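Local coordinates for protein putative citrate lyase, alfa subunit (Streptococcus mutans, PDB 2HJ0) that belongs to the CitF family of citrate lyase alpha subunits and is built around two large mixed beta sheets flanked by helices, at residues A[143-148]-A[495-500]; A[429-434]-A[504-509]; A[300-305]-A[320-325]. All blocks are in the same frame, centred on the assembly; numbering follows the deposited sequence.

Contacts 1 and 2 are neighbours, their centres 9 Å apart. Contact 1 pairs strand 143-145 with strand 493-498, and the next strand of the same mixed sheet, 504-511, carries contact 2 against the loop residues 429-434. The two contacts are probably tied by backbone hydrogen bonds, Val508 N to Ala495 O at 3.0 Å and Ile497 N to Asp506 O at 3.2 Å. Contact 3 belongs to a second mixed sheet across the chain's centre. Its centre lies about 33 Å from that of contact 1 and 35 Å from that of contact 2, with nearest atoms about 14 and 19 Å apart. Along the sequence it falls between the two segments of contact 1 and precedes contact 2.

Contact 1 of 3, residues A[143-148]-A[495-500]; sequences VIIRSH and ALIEYR
Val143 to Ile145 run parallel beside Ala495 to Ile497 as neighbouring strands inside a mixed beta sheet; the axes of these short segments approach to 4.7 Å and are inclined by 19°. Leu496 straddles Ile144: its N donates to Val143 O (2.9 Å), and its O accepts from Ile145 N (2.9 Å). Glu498 N then binds Ile145 O, while Ile144 turns its own backbone to strand 118-123. The chain thus returns after 346 residues to extend the sheet beyond strand 143-145.

Side chains alternate between the sheet faces. Val143, Ala495, Ile145 and Ile497 share one. On the other, Ile144 CD1 meets Leu496 CD1 at 3.7 Å. Ile144 CG2 lies over one face of the Arg146 guanidinium, toward the rim, and Glu498, extended with CG anti to the backbone N (chi1 173°), brings its carboxylate to the guanidinium edge, the two planes 68° apart. Glu498 OE2 has a second partner in Arg153 of helix 148-157. Ser147 is the N-cap of that helix, its OG bonded to Gly150 N and Asp402. The salt bridge itself is made by weak bonds to Glu498 OE1, from Arg146 NE at 3.0 Å and Arg146 NH1 at 3.3 Å.

Contact 2 of 3, residues A[429-434]-A[504-509]; sequences NTVITP and LIDVVR
Asp506 OD2 is gripped by two groups: Val431 N donates a backbone hydrogen bond to it (2.8 Å, N-H...O angle 149°), and Arg8 forms a salt bridge with the same oxygen. For the Val431 amide, Asp506 OD2 accepts with its anti lone pair, turned away from OD1. CG stands anti to the backbone N (chi1 -168°), placing the carboxylate against that amide. Its other oxygen turns back to its own strand, where Val507 N makes a weak bond to Asp506 OD1 at 2.7 Å.

Apolar groups pack before and after the aspartate along the strand. Val431 CG1 meets Ile505 CG1 at 3.8 Å, the two side chains crossing at about a right angle, while Ile505 CG2 rests 3.7 Å from Val431 O. Further along, Thr430 directs its methyl to the strand, CG2 lying 3.6 Å from Val508 CG2, and its hydroxyl pairs with Thr387 OG1 instead. Beyond Val431 the loop turns to another partner: Ile432 and Thr433 stand together opposite Val383 of strand 383-384, forming a classic bulge. The contact joins this loop to strand 504-511, at one edge of the sheet within this chain.

Both Val431 and Asp506 are buried, so one carboxylate oxygen satisfies a buried loop amide and probably offsets the charge of Arg8. That pairing would be expected to stabilise the ionised form of Asp506, with the loop backbone as its second partner.

Contact 3 of 3, residues A[300-305]-A[320-325]; sequences IKANFA and GLVDKI
A beta-alpha-beta crossover joins these two segments: strand 302-305 leads through helix 311-318 into strand 322-327, which lies parallel beside it in the second mixed sheet, in keeping with the Rossmann-like clan of the family. Four backbone bonds stitch the pair. Ala302 N donates to Leu321 O (3.0 Å), and Ala302 O accepts from Asp323 N (2.9 Å). Lys324 N donates to Asn303 O (2.8 Å). The last bond runs from Ala305 N to Lys324 O (3.2 Å). Ala302 and Asn303 thus spend consecutive carbonyls on the same neighbour, consistent with both chains turning a corner, at Asn303 and Asp323.

In the angle of this bend sits Val322 CG2. It packs over the kinked backbone, 3.5 Å from Phe304 CA and 4.1 Å from Ala305 CB, with CG1 between the backbone N and the carbonyl carbon (chi1 59°). Helix 311-318 covers this side through Leu316 and Met313. Phe304 and Lys324 project from the other face. There the second subunit comes in: its Pro214 packs on Phe304, and Lys324 NZ makes weak hydrogen bonds to its Thr216 and Pro214.

At the start of the strands, Lys301 lays its aliphatic chain alongside the carbonyls of Gly320 and Leu321 and bends at chi3 (67°) to meet Asp323. The salt bridge includes a weak hydrogen bond, Lys301 NZ lying 3.3 Å from Asp323 OD1.

Contact 1 of 3, residues A[143-148]-A[495-500]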
ATOM      1  N   VAL A 143      10.101 -12.646  27.097  1.00 15.77           N
ATOM      2  CA  VAL A 143       9.153 -12.287  26.053  1.00 14.40           C
ATOM      3  C   VAL A 143       9.336 -10.793  25.823  1.00 14.04           C
ATOM      4  O   VAL A 143       9.414 -10.033  26.786  1.00 15.62           O
ATOM      5  CB  VAL A 143       7.701 -12.541  26.503  1.00 13.79           C
ATOM      6  CG1 VAL A 143       6.735 -12.019  25.447  1.00 14.76           C
ATOM      7  CG2 VAL A 143       7.478 -14.023  26.748  1.00 12.93           C
ATOM      8  N   ILE A 144       9.436 -10.363  24.570  1.00 12.20           N
ATOM      9  CA  ILE A 144       9.593  -8.932  24.285  1.00 12.36           C
ATOM     10  C   ILE A 144       8.227  -8.306  24.007  1.00 11.28           C
ATOM     11  O   ILE A 144       7.590  -8.600  22.997  1.00 12.34           O
ATOM     12  CB  ILE A 144      10.478  -8.675  23.044  1.00 13.67           C
ATOM     13  CG1 ILE A 144      11.887  -9.232  23.268  1.00 14.89           C
ATOM     14  CG2 ILE A 144      10.548  -7.172  22.758  1.00 13.77           C
ATOM     15  CD1 ILE A 144      12.616  -8.604  24.427  1.00 17.00           C
ATOM     16  N   ILE A 145       7.760  -7.444  24.889  1.00  9.60           N
ATOM     17  CA  ILE A 145       6.470  -6.840  24.635  1.00  8.70           C
ATOM     18  C   ILE A 145       6.638  -5.474  24.016  1.00  8.73           C
ATOM     19  O   ILE A 145       7.432  -4.660  24.482  1.00  8.62           O
ATOM     20  CB  ILE A 145       5.651  -6.723  25.913  1.00  8.80           C
ATOM     21  CG1 ILE A 145       5.069  -8.090  26.253  1.00  8.07           C
ATOM     22  CG2 ILE A 145       4.541  -5.709  25.736  1.00  7.36           C
ATOM     23  CD1 ILE A 145       4.577  -8.164  27.624  1.00 10.64           C
ATOM     24  N   ARG A 146       5.893  -5.239  22.946  1.00  8.24           N
ATOM     25  CA  ARG A 146       5.933  -3.966  22.246  1.00  7.18           C
ATOM     26  C   ARG A 146       4.499  -3.484  22.017  1.00  7.01           C
ATOM     27  O   ARG A 146       3.590  -4.297  21.898  1.00  7.85           O
ATOM     28  CB  ARG A 146       6.608  -4.135  20.889  1.00  5.81           C
ATOM     29  CG  ARG A 146       8.008  -4.705  20.902  1.00  4.31           C
ATOM     30  CD  ARG A 146       8.624  -4.513  19.512  1.00  5.73           C
ATOM     31  NE  ARG A 146      10.073  -4.601  19.529  1.00  5.73           N
ATOM     32  CZ  ARG A 146      10.755  -5.736  19.445  1.00  7.79           C
ATOM     33  NH1 ARG A 146      12.073  -5.708  19.492  1.00  9.99           N
ATOM     34  NH2 ARG A 146      10.131  -6.895  19.288  1.00  7.94           N
ATOM     35  N   SER A 147       4.302  -2.169  21.945  1.00  5.70           N
ATOM     36  CA  SER A 147       2.989  -1.595  21.686  1.00  2.92           C
ATOM     37  C   SER A 147       2.694  -1.828  20.202  1.00  4.16           C
ATOM     38  O   SER A 147       3.597  -2.200  19.442  1.00  3.78           O
ATOM     39  CB  SER A 147       2.995  -0.090  21.982  1.00  1.60           C
ATOM     40  OG  SER A 147       3.821   0.624  21.068  1.00  1.24           O
ATOM     41  N   HIS A 148       1.447  -1.625  19.773  1.00  4.45           N
ATOM     42  CA  HIS A 148       1.146  -1.816  18.349  1.00  4.90           C
ATOM     43  C   HIS A 148       2.082  -0.940  17.509  1.00  3.12           C
ATOM     44  O   HIS A 148       2.569  -1.376  16.468  1.00  2.74           O
ATOM     45  CB  HIS A 148      -0.317  -1.485  18.028  1.00  4.22           C
ATOM     46  CG  HIS A 148      -1.294  -2.421  18.661  1.00  5.32           C
ATOM     47  ND1 HIS A 148      -1.061  -3.777  18.763  1.00  5.74           N
ATOM     48  CD2 HIS A 148      -2.510  -2.204  19.217  1.00  4.43           C
ATOM     49  CE1 HIS A 148      -2.091  -4.352  19.359  1.00  5.00           C
ATOM     50  NE2 HIS A 148      -2.983  -3.420  19.644  1.00  4.27           N
ATOM     51  N   ALA A 495       9.982 -11.255  31.111  1.00 16.98           N
ATOM     52  CA  ALA A 495       9.754 -10.474  29.899  1.00 15.09           C
ATOM     53  C   ALA A 495      10.268  -9.033  30.002  1.00 13.49           C
ATOM     54  O   ALA A 495      10.377  -8.471  31.086  1.00 12.36           O
ATOM     55  CB  ALA A 495       8.263 -10.462  29.586  1.00 14.54           C
ATOM     56  N   LEU A 496      10.578  -8.439  28.861  1.00 12.17           N
ATOM     57  CA  LEU A 496      11.032  -7.064  28.827  1.00 12.45           C
ATOM     58  C   LEU A 496       9.918  -6.202  28.214  1.00 12.96           C
ATOM     59  O   LEU A 496       9.240  -6.623  27.269  1.00 14.71           O
ATOM     60  CB  LEU A 496      12.300  -6.963  27.972  1.00 13.28           C
ATOM     61  CG  LEU A 496      13.488  -7.881  28.361  1.00 14.34           C
ATOM     62  CD1 LEU A 496      14.632  -7.711  27.369  1.00 11.84           C
ATOM     63  CD2 LEU A 496      13.969  -7.550  29.769  1.00 14.82           C
ATOM     64  N   ILE A 497       9.689  -5.012  28.752  1.00 12.52           N
ATOM     65  CA  ILE A 497       8.672  -4.148  28.155  1.00 11.69           C
ATOM     66  C   ILE A 497       9.411  -3.054  27.396  1.00  9.99           C
ATOM     67  O   ILE A 497      10.086  -2.215  27.992  1.00  7.30           O
ATOM     68  CB  ILE A 497       7.720  -3.499  29.223  1.00 12.55           C
ATOM     69  CG1 ILE A 497       6.664  -4.515  29.690  1.00 13.13           C
ATOM     70  CG2 ILE A 497       6.975  -2.323  28.620  1.00 11.70           C
ATOM     71  CD1 ILE A 497       7.232  -5.760  30.335  1.00 14.73           C
ATOM     72  N   GLU A 498       9.300  -3.094  26.071  1.00  9.63           N
ATOM     73  CA  GLU A 498       9.936  -2.101  25.225  1.00  9.78           C
ATOM     74  C   GLU A 498       8.946  -0.975  24.940  1.00 10.13           C
ATOM     75  O   GLU A 498       7.843  -1.222  24.472  1.00 10.54           O
ATOM     76  CB  GLU A 498      10.385  -2.713  23.895  1.00  9.98           C
ATOM     77  CG  GLU A 498      10.913  -1.658  22.921  1.00 13.86           C
ATOM     78  CD  GLU A 498      10.930  -2.124  21.476  1.00 15.90           C
ATOM     79  OE1 GLU A 498      11.904  -2.787  21.060  1.00 18.56           O
ATOM     80  OE2 GLU A 498       9.953  -1.833  20.753  1.00 17.66           O
ATOM     81  N   TYR A 499       9.342   0.256  25.241  1.00 10.61           N
ATOM     82  CA  TYR A 499       8.509   1.428  24.993  1.00 11.10           C
ATOM     83  C   TYR A 499       8.404   1.649  23.485  1.00 12.53           C
ATOM     84  O   TYR A 499       9.275   1.219  22.720  1.00 12.55           O
ATOM     85  CB  TYR A 499       9.138   2.669  25.623  1.00 11.17           C
ATOM     86  CG  TYR A 499       8.248   3.891  25.610  1.00 10.81           C
ATOM     87  CD1 TYR A 499       7.045   3.897  26.309  1.00  9.52           C
ATOM     88  CD2 TYR A 499       8.614   5.052  24.916  1.00 11.46           C
ATOM     89  CE1 TYR A 499       6.224   5.013  26.327  1.00 10.00           C
ATOM     90  CE2 TYR A 499       7.792   6.184  24.930  1.00 11.85           C
ATOM     91  CZ  TYR A 499       6.595   6.146  25.641  1.00 11.94           C
ATOM     92  OH  TYR A 499       5.761   7.237  25.670  1.00 16.08           O
ATOM     93  N   ARG A 500       7.356   2.347  23.065  1.00 12.32           N
ATOM     94  CA  ARG A 500       7.144   2.609  21.650  1.00 14.78           C
ATOM     95  C   ARG A 500       8.391   3.093  20.899  1.00 15.04           C
ATOM     96  O   ARG A 500       8.570   2.770  19.722  1.00 15.73           O
ATOM     97  CB  ARG A 500       5.997   3.620  21.460  1.00 15.76           C
ATOM     98  CG  ARG A 500       6.267   5.014  22.013  1.00 18.51           C
ATOM     99  CD  ARG A 500       5.125   5.976  21.686  1.00 21.59           C
ATOM    100  NE  ARG A 500       4.577   5.684  20.347  1.00 23.58           N
ATOM    101  CZ  ARG A 500       3.993   6.575  19.550  1.00 21.48           C
ATOM    102  NH1 ARG A 500       3.864   7.844  19.942  1.00 20.66           N
ATOM    103  NH2 ARG A 500       3.557   6.191  18.360  1.00 19.31           N
TER

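Contact 2 of 3, residues A[429-434]-A[504-509]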
ATOM      1  N   ASN A 429       3.166  -2.363  39.599  1.00 22.81           N
ATOM      2  CA  ASN A 429       4.041  -3.521  39.422  1.00 24.24           C
ATOM      3  C   ASN A 429       4.767  -3.437  38.082  1.00 24.46           C
ATOM      4  O   ASN A 429       5.985  -3.622  38.021  1.00 25.49           O
ATOM      5  CB  ASN A 429       3.233  -4.824  39.496  1.00 27.26           C
ATOM      6  CG  ASN A 429       2.808  -5.167  40.923  1.00 32.13           C
ATOM      7  OD1 ASN A 429       1.736  -5.763  41.152  1.00 33.86           O
ATOM      8  ND2 ASN A 429       3.658  -4.800  41.898  1.00 32.42           N
ATOM      9  N   THR A 430       4.021  -3.168  37.010  1.00 22.80           N
ATOM     10  CA  THR A 430       4.608  -3.050  35.674  1.00 20.81           C
ATOM     11  C   THR A 430       4.202  -1.720  35.036  1.00 19.59           C
ATOM     12  O   THR A 430       3.059  -1.302  35.153  1.00 19.82           O
ATOM     13  CB  THR A 430       4.135  -4.177  34.732  1.00 19.85           C
ATOM     14  OG1 THR A 430       4.204  -5.435  35.408  1.00 18.68           O
ATOM     15  CG2 THR A 430       5.017  -4.222  33.493  1.00 19.04           C
ATOM     16  N   VAL A 431       5.131  -1.062  34.356  1.00 17.22           N
ATOM     17  CA  VAL A 431       4.820   0.205  33.711  1.00 15.26           C
ATOM     18  C   VAL A 431       4.732   0.073  32.198  1.00 15.13           C
ATOM     19  O   VAL A 431       5.705  -0.311  31.548  1.00 15.20           O
ATOM     20  CB  VAL A 431       5.886   1.272  34.000  1.00 15.66           C
ATOM     21  CG1 VAL A 431       5.557   2.552  33.250  1.00 15.03           C
ATOM     22  CG2 VAL A 431       5.981   1.529  35.478  1.00 15.33           C
ATOM     23  N   ILE A 432       3.569   0.394  31.633  1.00 14.01           N
ATOM     24  CA  ILE A 432       3.405   0.334  30.187  1.00 12.56           C
ATOM     25  C   ILE A 432       3.315   1.749  29.623  1.00 11.48           C
ATOM     26  O   ILE A 432       3.914   2.043  28.590  1.00 12.00           O
ATOM     27  CB  ILE A 432       2.162  -0.492  29.760  1.00 12.75           C
ATOM     28  CG1 ILE A 432       2.468  -1.987  29.856  1.00 13.96           C
ATOM     29  CG2 ILE A 432       1.809  -0.201  28.306  1.00 11.54           C
ATOM     30  CD1 ILE A 432       2.917  -2.427  31.213  1.00 17.57           C
ATOM     31  N   THR A 433       2.586   2.626  30.305  1.00  8.60           N
ATOM     32  CA  THR A 433       2.444   4.006  29.854  1.00  6.45           C
ATOM     33  C   THR A 433       2.889   4.985  30.937  1.00  6.49           C
ATOM     34  O   THR A 433       2.333   5.024  32.033  1.00  5.83           O
ATOM     35  CB  THR A 433       0.982   4.339  29.488  1.00  5.86           C
ATOM     36  OG1 THR A 433       0.525   3.440  28.471  1.00  7.42           O
ATOM     37  CG2 THR A 433       0.868   5.781  28.991  1.00  2.76           C
ATOM     38  N   PRO A 434       3.897   5.803  30.637  1.00  5.97           N
ATOM     39  CA  PRO A 434       4.423   6.793  31.586  1.00  8.24           C
ATOM     40  C   PRO A 434       3.415   7.887  31.936  1.00  9.36           C
ATOM     41  O   PRO A 434       2.638   8.326  31.084  1.00  9.86           O
ATOM     42  CB  PRO A 434       5.649   7.353  30.865  1.00  8.00           C
ATOM     43  CG  PRO A 434       5.234   7.281  29.421  1.00  8.47           C
ATOM     44  CD  PRO A 434       4.555   5.914  29.326  1.00  6.15           C
ATOM     45  N   LEU A 504      13.839   0.430  26.826  1.00 16.50           N
ATOM     46  CA  LEU A 504      13.157  -0.301  27.903  1.00 15.66           C
ATOM     47  C   LEU A 504      12.621   0.647  28.947  1.00 14.79           C
ATOM     48  O   LEU A 504      13.345   1.510  29.439  1.00 14.22           O
ATOM     49  CB  LEU A 504      14.098  -1.278  28.601  1.00 16.31           C
ATOM     50  CG  LEU A 504      14.261  -2.624  27.922  1.00 17.73           C
ATOM     51  CD1 LEU A 504      15.189  -3.501  28.728  1.00 17.49           C
ATOM     52  CD2 LEU A 504      12.902  -3.267  27.800  1.00 19.19           C
ATOM     53  N   ILE A 505      11.352   0.467  29.291  1.00 13.74           N
ATOM     54  CA  ILE A 505      10.699   1.298  30.285  1.00 13.80           C
ATOM     55  C   ILE A 505      10.571   0.512  31.585  1.00 13.09           C
ATOM     56  O   ILE A 505      10.558   1.096  32.657  1.00 14.11           O
ATOM     57  CB  ILE A 505       9.291   1.779  29.771  1.00 15.61           C
ATOM     58  CG1 ILE A 505       8.479   2.420  30.891  1.00 17.11           C
ATOM     59  CG2 ILE A 505       8.498   0.599  29.246  1.00 14.93           C
ATOM     60  CD1 ILE A 505       9.212   3.477  31.690  1.00 18.86           C
ATOM     61  N   ASP A 506      10.510  -0.811  31.501  1.00 12.64           N
ATOM     62  CA  ASP A 506      10.380  -1.622  32.708  1.00 13.92           C
ATOM     63  C   ASP A 506      10.621  -3.098  32.371  1.00 13.83           C
ATOM     64  O   ASP A 506      10.994  -3.426  31.245  1.00 13.48           O
ATOM     65  CB  ASP A 506       8.974  -1.420  33.295  1.00 15.83           C
ATOM     66  CG  ASP A 506       8.818  -1.988  34.695  1.00 17.93           C
ATOM     67  OD1 ASP A 506       9.834  -2.325  35.343  1.00 19.19           O
ATOM     68  OD2 ASP A 506       7.659  -2.083  35.158  1.00 19.38           O
ATOM     69  N   VAL A 507      10.430  -3.979  33.347  1.00 13.19           N
ATOM     70  CA  VAL A 507      10.595  -5.410  33.122  1.00 14.57           C
ATOM     71  C   VAL A 507       9.602  -6.145  33.981  1.00 15.37           C
ATOM     72  O   VAL A 507       8.975  -5.553  34.855  1.00 16.59           O
ATOM     73  CB  VAL A 507      12.009  -5.933  33.486  1.00 14.89           C
ATOM     74  CG1 VAL A 507      13.032  -5.474  32.456  1.00 14.15           C
ATOM     75  CG2 VAL A 507      12.379  -5.470  34.870  1.00 14.18           C
ATOM     76  N   VAL A 508       9.465  -7.439  33.728  1.00 15.75           N
ATOM     77  CA  VAL A 508       8.541  -8.264  34.478  1.00 17.73           C
ATOM     78  C   VAL A 508       9.260  -9.502  34.972  1.00 19.99           C
ATOM     79  O   VAL A 508       9.924 -10.199  34.201  1.00 20.41           O
ATOM     80  CB  VAL A 508       7.357  -8.693  33.604  1.00 17.25           C
ATOM     81  CG1 VAL A 508       6.504  -9.713  34.330  1.00 15.55           C
ATOM     82  CG2 VAL A 508       6.532  -7.477  33.248  1.00 19.07           C
ATOM     83  N   ARG A 509       9.121  -9.776  36.264  1.00 21.66           N
ATOM     84  CA  ARG A 509       9.755 -10.937  36.870  1.00 23.66           C
ATOM     85  C   ARG A 509       8.758 -12.067  37.055  1.00 23.51           C
ATOM     86  O   ARG A 509       7.546 -11.859  36.957  1.00 24.77           O
ATOM     87  CB  ARG A 509      10.388 -10.554  38.213  1.00 23.50           C
ATOM     88  CG  ARG A 509      11.564  -9.604  38.049  1.00 25.95           C
ATOM     89  CD  ARG A 509      12.239  -9.268  39.365  1.00 26.23           C
ATOM     90  NE  ARG A 509      13.524  -8.590  39.163  1.00 27.03           N
ATOM     91  CZ  ARG A 509      13.656  -7.340  38.734  1.00 27.82           C
ATOM     92  NH1 ARG A 509      12.576  -6.613  38.455  1.00 27.70           N
ATOM     93  NH2 ARG A 509      14.870  -6.822  38.585  1.00 27.59           N
TER

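Contact 3 of 3, residues A[300-305]-A[320-325]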
ATOM      1  N   ILE A 300     -22.249  20.441  17.174  1.00 33.37           N
ATOM      2  CA  ILE A 300     -20.879  20.085  16.826  1.00 32.41           C
ATOM      3  C   ILE A 300     -20.787  18.679  16.243  1.00 30.75           C
ATOM      4  O   ILE A 300     -21.519  17.766  16.633  1.00 29.38           O
ATOM      5  CB  ILE A 300     -19.911  20.200  18.043  1.00 32.61           C
ATOM      6  CG1 ILE A 300     -20.176  19.083  19.041  1.00 32.75           C
ATOM      7  CG2 ILE A 300     -20.046  21.562  18.707  1.00 32.47           C
ATOM      8  CD1 ILE A 300     -19.381  17.839  18.764  1.00 32.08           C
ATOM      9  N   LYS A 301     -19.874  18.525  15.292  1.00 28.95           N
ATOM     10  CA  LYS A 301     -19.664  17.254  14.632  1.00 27.90           C
ATOM     11  C   LYS A 301     -18.174  16.917  14.613  1.00 26.22           C
ATOM     12  O   LYS A 301     -17.339  17.767  14.310  1.00 25.42           O
ATOM     13  CB  LYS A 301     -20.206  17.323  13.207  1.00 28.88           C
ATOM     14  CG  LYS A 301     -20.653  16.000  12.647  1.00 30.06           C
ATOM     15  CD  LYS A 301     -20.884  16.067  11.139  1.00 33.19           C
ATOM     16  CE  LYS A 301     -19.577  16.299  10.381  1.00 34.17           C
ATOM     17  NZ  LYS A 301     -19.696  16.042   8.911  1.00 34.99           N
ATOM     18  N   ALA A 302     -17.851  15.675  14.948  1.00 25.29           N
ATOM     19  CA  ALA A 302     -16.467  15.218  14.973  1.00 24.38           C
ATOM     20  C   ALA A 302     -16.023  14.829  13.562  1.00 23.26           C
ATOM     21  O   ALA A 302     -16.820  14.306  12.787  1.00 22.76           O
ATOM     22  CB  ALA A 302     -16.340  14.028  15.910  1.00 22.99           C
ATOM     23  N   ASN A 303     -14.756  15.079  13.235  1.00 22.76           N
ATOM     24  CA  ASN A 303     -14.221  14.730  11.918  1.00 22.84           C
ATOM     25  C   ASN A 303     -13.983  13.225  11.747  1.00 21.35           C
ATOM     26  O   ASN A 303     -14.250  12.674  10.681  1.00 22.34           O
ATOM     27  CB  ASN A 303     -12.914  15.482  11.642  1.00 24.97           C
ATOM     28  CG  ASN A 303     -11.834  15.186  12.675  1.00 26.49           C
ATOM     29  OD1 ASN A 303     -10.692  15.627  12.535  1.00 26.24           O
ATOM     30  ND2 ASN A 303     -12.192  14.441  13.720  1.00 27.52           N
ATOM     31  N   PHE A 304     -13.465  12.560  12.773  1.00 18.36           N
ATOM     32  CA  PHE A 304     -13.248  11.120  12.681  1.00 16.87           C
ATOM     33  C   PHE A 304     -13.032  10.437  14.023  1.00 15.28           C
ATOM     34  O   PHE A 304     -12.690  11.074  15.016  1.00 13.57           O
ATOM     35  CB  PHE A 304     -12.060  10.787  11.756  1.00 15.56           C
ATOM     36  CG  PHE A 304     -10.714  11.123  12.346  1.00 14.66           C
ATOM     37  CD1 PHE A 304     -10.167  12.390  12.188  1.00 13.75           C
ATOM     38  CD2 PHE A 304     -10.014  10.190  13.099  1.00 12.48           C
ATOM     39  CE1 PHE A 304      -8.951  12.718  12.770  1.00 11.44           C
ATOM     40  CE2 PHE A 304      -8.796  10.519  13.685  1.00 10.18           C
ATOM     41  CZ  PHE A 304      -8.268  11.780  13.517  1.00 10.18           C
ATOM     42  N   ALA A 305     -13.254   9.128  14.023  1.00 14.61           N
ATOM     43  CA  ALA A 305     -13.063   8.285  15.186  1.00 14.95           C
ATOM     44  C   ALA A 305     -11.985   7.255  14.783  1.00 15.11           C
ATOM     45  O   ALA A 305     -11.863   6.888  13.604  1.00 13.25           O
ATOM     46  CB  ALA A 305     -14.358   7.597  15.538  1.00 15.31           C
ATOM     47  N   GLY A 320     -24.532  10.663  11.314  1.00 21.37           N
ATOM     48  CA  GLY A 320     -23.877  11.858  10.818  1.00 20.77           C
ATOM     49  C   GLY A 320     -23.162  12.669  11.890  1.00 21.58           C
ATOM     50  O   GLY A 320     -22.894  13.850  11.686  1.00 22.23           O
ATOM     51  N   LEU A 321     -22.842  12.052  13.026  1.00 20.71           N
ATOM     52  CA  LEU A 321     -22.154  12.771  14.089  1.00 20.32           C
ATOM     53  C   LEU A 321     -20.635  12.742  13.958  1.00 19.86           C
ATOM     54  O   LEU A 321     -19.928  13.565  14.544  1.00 20.31           O
ATOM     55  CB  LEU A 321     -22.554  12.228  15.449  1.00 22.00           C
ATOM     56  CG  LEU A 321     -23.660  13.020  16.147  1.00 22.96           C
ATOM     57  CD1 LEU A 321     -24.969  12.881  15.384  1.00 23.23           C
ATOM     58  CD2 LEU A 321     -23.805  12.481  17.569  1.00 24.37           C
ATOM     59  N   VAL A 322     -20.133  11.777  13.206  1.00 18.35           N
ATOM     60  CA  VAL A 322     -18.708  11.669  12.967  1.00 16.92           C
ATOM     61  C   VAL A 322     -18.560  11.464  11.461  1.00 16.15           C
ATOM     62  O   VAL A 322     -19.131  10.538  10.879  1.00 15.34           O
ATOM     63  CB  VAL A 322     -18.068  10.493  13.785  1.00 17.42           C
ATOM     64  CG1 VAL A 322     -18.711   9.167  13.424  1.00 18.25           C
ATOM     65  CG2 VAL A 322     -16.577  10.440  13.538  1.00 16.10           C
ATOM     66  N   ASP A 323     -17.807  12.356  10.835  1.00 15.74           N
ATOM     67  CA  ASP A 323     -17.613  12.319   9.399  1.00 16.64           C
ATOM     68  C   ASP A 323     -16.937  11.076   8.833  1.00 15.73           C
ATOM     69  O   ASP A 323     -17.465  10.446   7.924  1.00 17.01           O
ATOM     70  CB  ASP A 323     -16.848  13.554   8.939  1.00 18.92           C
ATOM     71  CG  ASP A 323     -16.931  13.735   7.453  1.00 22.95           C
ATOM     72  OD1 ASP A 323     -18.061  13.959   6.960  1.00 27.74           O
ATOM     73  OD2 ASP A 323     -15.891  13.637   6.765  1.00 24.95           O
ATOM     74  N   LYS A 324     -15.764  10.733   9.350  1.00 13.64           N
ATOM     75  CA  LYS A 324     -15.053   9.565   8.866  1.00 12.00           C
ATOM     76  C   LYS A 324     -14.657   8.696  10.032  1.00 12.02           C
ATOM     77  O   LYS A 324     -14.792   9.088  11.183  1.00 13.21           O
ATOM     78  CB  LYS A 324     -13.785   9.978   8.144  1.00 11.38           C
ATOM     79  CG  LYS A 324     -13.986  10.853   6.950  1.00 11.24           C
ATOM     80  CD  LYS A 324     -14.245  10.031   5.715  1.00  8.49           C
ATOM     81  CE  LYS A 324     -14.251  10.909   4.487  1.00  8.38           C
ATOM     82  NZ  LYS A 324     -13.014  11.712   4.355  1.00 10.92           N
ATOM     83  N   ILE A 325     -14.151   7.513   9.733  1.00 12.08           N
ATOM     84  CA  ILE A 325     -13.703   6.604  10.776  1.00 12.90           C
ATOM     85  C   ILE A 325     -12.548   5.740  10.247  1.00 12.92           C
ATOM     86  O   ILE A 325     -12.683   5.037   9.234  1.00 12.29           O
ATOM     87  CB  ILE A 325     -14.879   5.743  11.304  1.00 11.92           C
ATOM     88  CG1 ILE A 325     -14.366   4.499  11.996  1.00 13.54           C
ATOM     89  CG2 ILE A 325     -15.775   5.320  10.179  1.00 13.09           C
ATOM     90  CD1 ILE A 325     -15.506   3.613  12.408  1.00 16.77           C
TER